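Local coordinates for AB hydrolase-1 domain-containing protein (Parabacteroides distasonis, PDB 4Q34) that is of unknown function but is probably an esterase of the alpha/beta hydrolase family, at residues V285-L288 with P289-G292; S314-L317 with H318-A321. One frame throughout, in Å; residues are numbered along the deposited sequence.

Contact 1: V285-L288 with P289-G292; sequences VIHL and PEVG
The chain leaves its strand at His287 and coils at once into a 3-10 turn, closed by two i-to-i+3 bonds, Glu290 N to His287 O at 2.9 Å and Val291 N to Leu288 O. This is the turn after strand 283-287, which pairs in parallel with strand 242-246 in the alpha/beta-hydrolase sheet. The His287 ring is held from two directions. Its CG lies anti to the backbone N (chi1 -178°), which swings the imidazole over the turn, where CD of Pro289 sits against one face, 3.7 Å from the ring centroid, in a CH-pi contact. Leu250 and Leu266 also touch this side chain. The side chains of Ile286 and Val291 meet at about a right angle, CG2 to CG2 at 3.8 Å, with Leu312 of helix 306-319 also against Val291. Glu290, its chain extended beyond CG, reaches across obliquely to the edge of the His287 ring, its carboxylate turned 89° from the imidazole. ND1 of His287 gives its hydrogen to OE2 of Glu290 at 2.7 Å, nearly straight at 164°, in the plane of the ring, meeting OE2 from its anti side and tilted out of the carboxylate plane.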
loop_
_atom_site.group_PDB
_atom_site.type_symbol
_atom_site.label_atom_id
_atom_site.label_comp_id
_atom_site.label_asym_id
_atom_site.label_seq_id
_atom_site.Cartn_x
_atom_site.Cartn_y
_atom_site.Cartn_z
ATOM N N VAL A 285 1.850 -27.898 -15.445
ATOM C CA VAL A 285 0.926 -27.789 -14.359
ATOM C C VAL A 285 1.356 -28.737 -13.263
ATOM O O VAL A 285 1.531 -29.914 -13.529
ATOM C CB VAL A 285 -0.492 -28.126 -14.790
ATOM C CG1 VAL A 285 -1.455 -27.981 -13.623
ATOM C CG2 VAL A 285 -0.908 -27.230 -15.950
ATOM N N ILE A 286 1.544 -28.194 -12.064
ATOM C CA ILE A 286 2.019 -28.955 -10.911
ATOM C C ILE A 286 0.994 -28.926 -9.797
ATOM O O ILE A 286 0.607 -27.852 -9.325
ATOM C CB ILE A 286 3.354 -28.374 -10.438
ATOM C CG1 ILE A 286 4.424 -28.741 -11.465
ATOM C CG2 ILE A 286 3.715 -28.930 -9.066
ATOM C CD1 ILE A 286 5.691 -27.972 -11.335
ATOM N N HIS A 287 0.549 -30.105 -9.373
ATOM C CA HIS A 287 -0.329 -30.234 -8.251
ATOM C C HIS A 287 0.586 -30.593 -7.104
ATOM O O HIS A 287 1.208 -31.677 -7.086
ATOM C CB HIS A 287 -1.365 -31.322 -8.514
ATOM C CG HIS A 287 -2.363 -31.493 -7.413
ATOM N ND1 HIS A 287 -2.961 -32.705 -7.150
ATOM C CD2 HIS A 287 -2.830 -30.635 -6.476
ATOM C CE1 HIS A 287 -3.774 -32.586 -6.114
ATOM N NE2 HIS A 287 -3.722 -31.338 -5.693
ATOM N N LEU A 288 0.688 -29.688 -6.144
ATOM C CA LEU A 288 1.772 -29.733 -5.187
ATOM C C LEU A 288 1.894 -31.093 -4.439
ATOM O O LEU A 288 2.995 -31.560 -4.259
ATOM C CB LEU A 288 1.685 -28.541 -4.238
ATOM C CG LEU A 288 1.940 -27.139 -4.843
ATOM C CD1 LEU A 288 1.675 -25.997 -3.845
ATOM C CD2 LEU A 288 3.381 -27.114 -5.254
ATOM N N PRO A 289 0.792 -31.721 -4.037
ATOM C CA PRO A 289 0.947 -33.010 -3.299
ATOM C C PRO A 289 1.624 -34.092 -4.113
ATOM O O PRO A 289 2.336 -34.958 -3.573
ATOM C CB PRO A 289 -0.486 -33.422 -2.989
ATOM C CG PRO A 289 -1.244 -32.152 -2.972
ATOM C CD PRO A 289 -0.573 -31.207 -3.935
ATOM N N GLU A 290 1.436 -34.019 -5.424
ATOM C CA GLU A 290 2.061 -34.971 -6.305
ATOM C C GLU A 290 3.572 -34.744 -6.478
ATOM O O GLU A 290 4.255 -35.624 -7.012
ATOM C CB GLU A 290 1.296 -35.000 -7.633
ATOM C CG GLU A 290 -0.178 -35.406 -7.457
ATOM C CD GLU A 290 -0.968 -35.249 -8.750
ATOM O OE1 GLU A 290 -0.407 -35.560 -9.811
ATOM O OE2 GLU A 290 -2.130 -34.802 -8.722
ATOM N N VAL A 291 4.109 -33.625 -5.997
ATOM C CA VAL A 291 5.580 -33.415 -5.955
ATOM C C VAL A 291 6.125 -33.329 -4.505
ATOM O O VAL A 291 7.202 -32.775 -4.258
ATOM C CB VAL A 291 6.063 -32.209 -6.815
ATOM C CG1 VAL A 291 5.692 -32.428 -8.270
ATOM C CG2 VAL A 291 5.493 -30.875 -6.318
ATOM N N GLY A 292 5.363 -33.865 -3.558
ATOM C CA GLY A 292 5.828 -34.033 -2.198
ATOM C C GLY A 292 5.486 -32.940 -1.207
ATOM O O GLY A 292 5.918 -33.006 -0.064
#

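Contact 2: S314-L317 with H318-A321; sequences SEWL and HTKA
The indole of Trp316 carries the aliphatic stem of Lys320 on one face: CG of Lys320 stands 4.0 Å from the centroid of the five-membered ring, a CH-pi contact, and CE comes back to 3.3 Å from NE1 of Trp316. At the indole edge, in its plane, a water takes a weak bond from NE1 and another weak one from Lys320 NZ, joining the two polar ends. The lysine reaches this place because its chain bends at chi2 (-60°), folding back along the ring, and NZ goes on to a salt bridge with Asp282. Trp316 is buried, packed also on Pro241, Val243 and Tyr245. With the indole cut back to an alanine, the lysine stem is likely to lose the face it lies on, and NZ to be held less firmly toward Asp282.

The backbone here is the last turn of helix 306-319. His318 N bonds to Ser314 O at 2.9 Å, Thr319 N to Glu315 O, and Lys320 N to Trp316 O at 3.0 Å. Thr319 folds its hydroxyl back over the same turn, with OG1 3.0 Å from Trp316 O. His318 ND1 is bonded to Asp323 and Ser314 OG to Arg79, while Leu317, also buried, packs on Phe81 and Leu322. Ala321, with positive phi (58°), is the C-prime residue of a Schellman motif, its N bonded to His318 O at 2.9 Å and Leu322 N reaching Leu317 O: a common way to end an alpha-helix.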
loop_
_atom_site.group_PDB
_atom_site.type_symbol
_atom_site.label_atom_id
_atom_site.label_comp_id
_atom_site.label_asym_id
_atom_site.label_seq_id
_atom_site.Cartn_x
_atom_site.Cartn_y
_atom_site.Cartn_z
ATOM N N SER A 314 12.060 -21.425 -7.805
ATOM C CA SER A 314 13.482 -21.143 -8.164
ATOM C C SER A 314 14.009 -22.205 -9.132
ATOM O O SER A 314 14.748 -21.919 -10.036
ATOM C CB SER A 314 14.386 -21.133 -6.938
ATOM O OG SER A 314 14.199 -19.975 -6.146
ATOM N N GLU A 315 13.640 -23.466 -8.903
ATOM C CA GLU A 315 14.079 -24.534 -9.744
ATOM C C GLU A 315 13.601 -24.330 -11.193
ATOM O O GLU A 315 14.363 -24.456 -12.147
ATOM C CB GLU A 315 13.596 -25.910 -9.153
ATOM C CG GLU A 315 13.949 -27.123 -10.001
ATOM C CD GLU A 315 13.506 -28.445 -9.368
ATOM O OE1 GLU A 315 12.297 -28.648 -9.338
ATOM O OE2 GLU A 315 14.374 -29.249 -8.958
ATOM N N TRP A 316 12.312 -24.054 -11.343
ATOM C CA TRP A 316 11.727 -23.828 -12.673
ATOM C C TRP A 316 12.379 -22.639 -13.346
ATOM O O TRP A 316 12.733 -22.692 -14.512
ATOM C CB TRP A 316 10.244 -23.588 -12.520
ATOM C CG TRP A 316 9.518 -23.500 -13.777
ATOM C CD1 TRP A 316 9.140 -24.523 -14.587
ATOM C CD2 TRP A 316 9.050 -22.303 -14.393
ATOM N NE1 TRP A 316 8.473 -24.017 -15.689
ATOM C CE2 TRP A 316 8.403 -22.673 -15.592
ATOM C CE3 TRP A 316 9.139 -20.961 -14.063
ATOM C CZ2 TRP A 316 7.795 -21.734 -16.440
ATOM C CZ3 TRP A 316 8.524 -20.031 -14.904
ATOM C CH2 TRP A 316 7.869 -20.447 -16.078
ATOM N N LEU A 317 12.505 -21.556 -12.605
ATOM C CA LEU A 317 13.135 -20.356 -13.155
ATOM C C LEU A 317 14.526 -20.733 -13.660
ATOM O O LEU A 317 14.938 -20.325 -14.745
ATOM C CB LEU A 317 13.209 -19.266 -12.105
ATOM C CG LEU A 317 11.895 -18.626 -11.664
ATOM C CD1 LEU A 317 12.114 -17.713 -10.456
ATOM C CD2 LEU A 317 11.230 -17.906 -12.823
ATOM N N HIS A 318 15.246 -21.575 -12.900
ATOM C CA HIS A 318 16.571 -21.952 -13.307
ATOM C C HIS A 318 16.557 -22.766 -14.604
ATOM O O HIS A 318 17.348 -22.507 -15.519
ATOM C CB HIS A 318 17.249 -22.736 -12.206
ATOM C CG HIS A 318 18.632 -23.115 -12.550
ATOM N ND1 HIS A 318 19.654 -22.196 -12.579
ATOM C CD2 HIS A 318 19.143 -24.270 -13.021
ATOM C CE1 HIS A 318 20.757 -22.802 -12.981
ATOM N NE2 HIS A 318 20.470 -24.063 -13.245
ATOM N N THR A 319 15.640 -23.730 -14.711
ATOM C CA THR A 319 15.646 -24.603 -15.891
ATOM C C THR A 319 15.225 -23.856 -17.153
ATOM O O THR A 319 15.486 -24.318 -18.259
ATOM C CB THR A 319 14.739 -25.841 -15.717
ATOM O OG1 THR A 319 13.392 -25.404 -15.582
ATOM C CG2 THR A 319 15.152 -26.669 -14.546
ATOM N N LYS A 320 14.502 -22.749 -16.983
ATOM C CA LYS A 320 14.119 -21.908 -18.101
ATOM C C LYS A 320 15.111 -20.764 -18.336
ATOM O O LYS A 320 14.893 -19.895 -19.198
ATOM C CB LYS A 320 12.694 -21.376 -17.900
ATOM C CG LYS A 320 11.644 -22.420 -17.630
ATOM C CD LYS A 320 11.489 -23.428 -18.714
ATOM C CE LYS A 320 10.495 -24.506 -18.293
ATOM N NZ LYS A 320 10.424 -25.515 -19.365
ATOM N N ALA A 321 16.243 -20.790 -17.637
ATOM C CA ALA A 321 17.282 -19.771 -17.817
ATOM C C ALA A 321 16.756 -18.348 -17.557
ATOM O O ALA A 321 17.134 -17.372 -18.224
ATOM C CB ALA A 321 17.922 -19.892 -19.202
HETATM O O HOH W 1 8.735 -27.079 -16.931
#

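Contacts 1 and 2 follow in series along the chain: the first turns it out of strand 283-287, and the second ends helix 306-319, the next helix. Their centres lie about 17 Å apart and their nearest atoms about 6 Å, so they do not touch. They share neighbours on strand 242-246, which pairs with strand 283-287: its Tyr245 meets Ile286 and Leu288 of contact 1 as well as Trp316 of contact 2, and Val243 likewise touches both Ile286 and Trp316. Leu312, one turn of helix before Trp316, reaches Leu288 and Val291. Helix 306-319 thus packs against the sheet beside the turn, a sheet-and-helix layer of the alpha/beta-hydrolase fold.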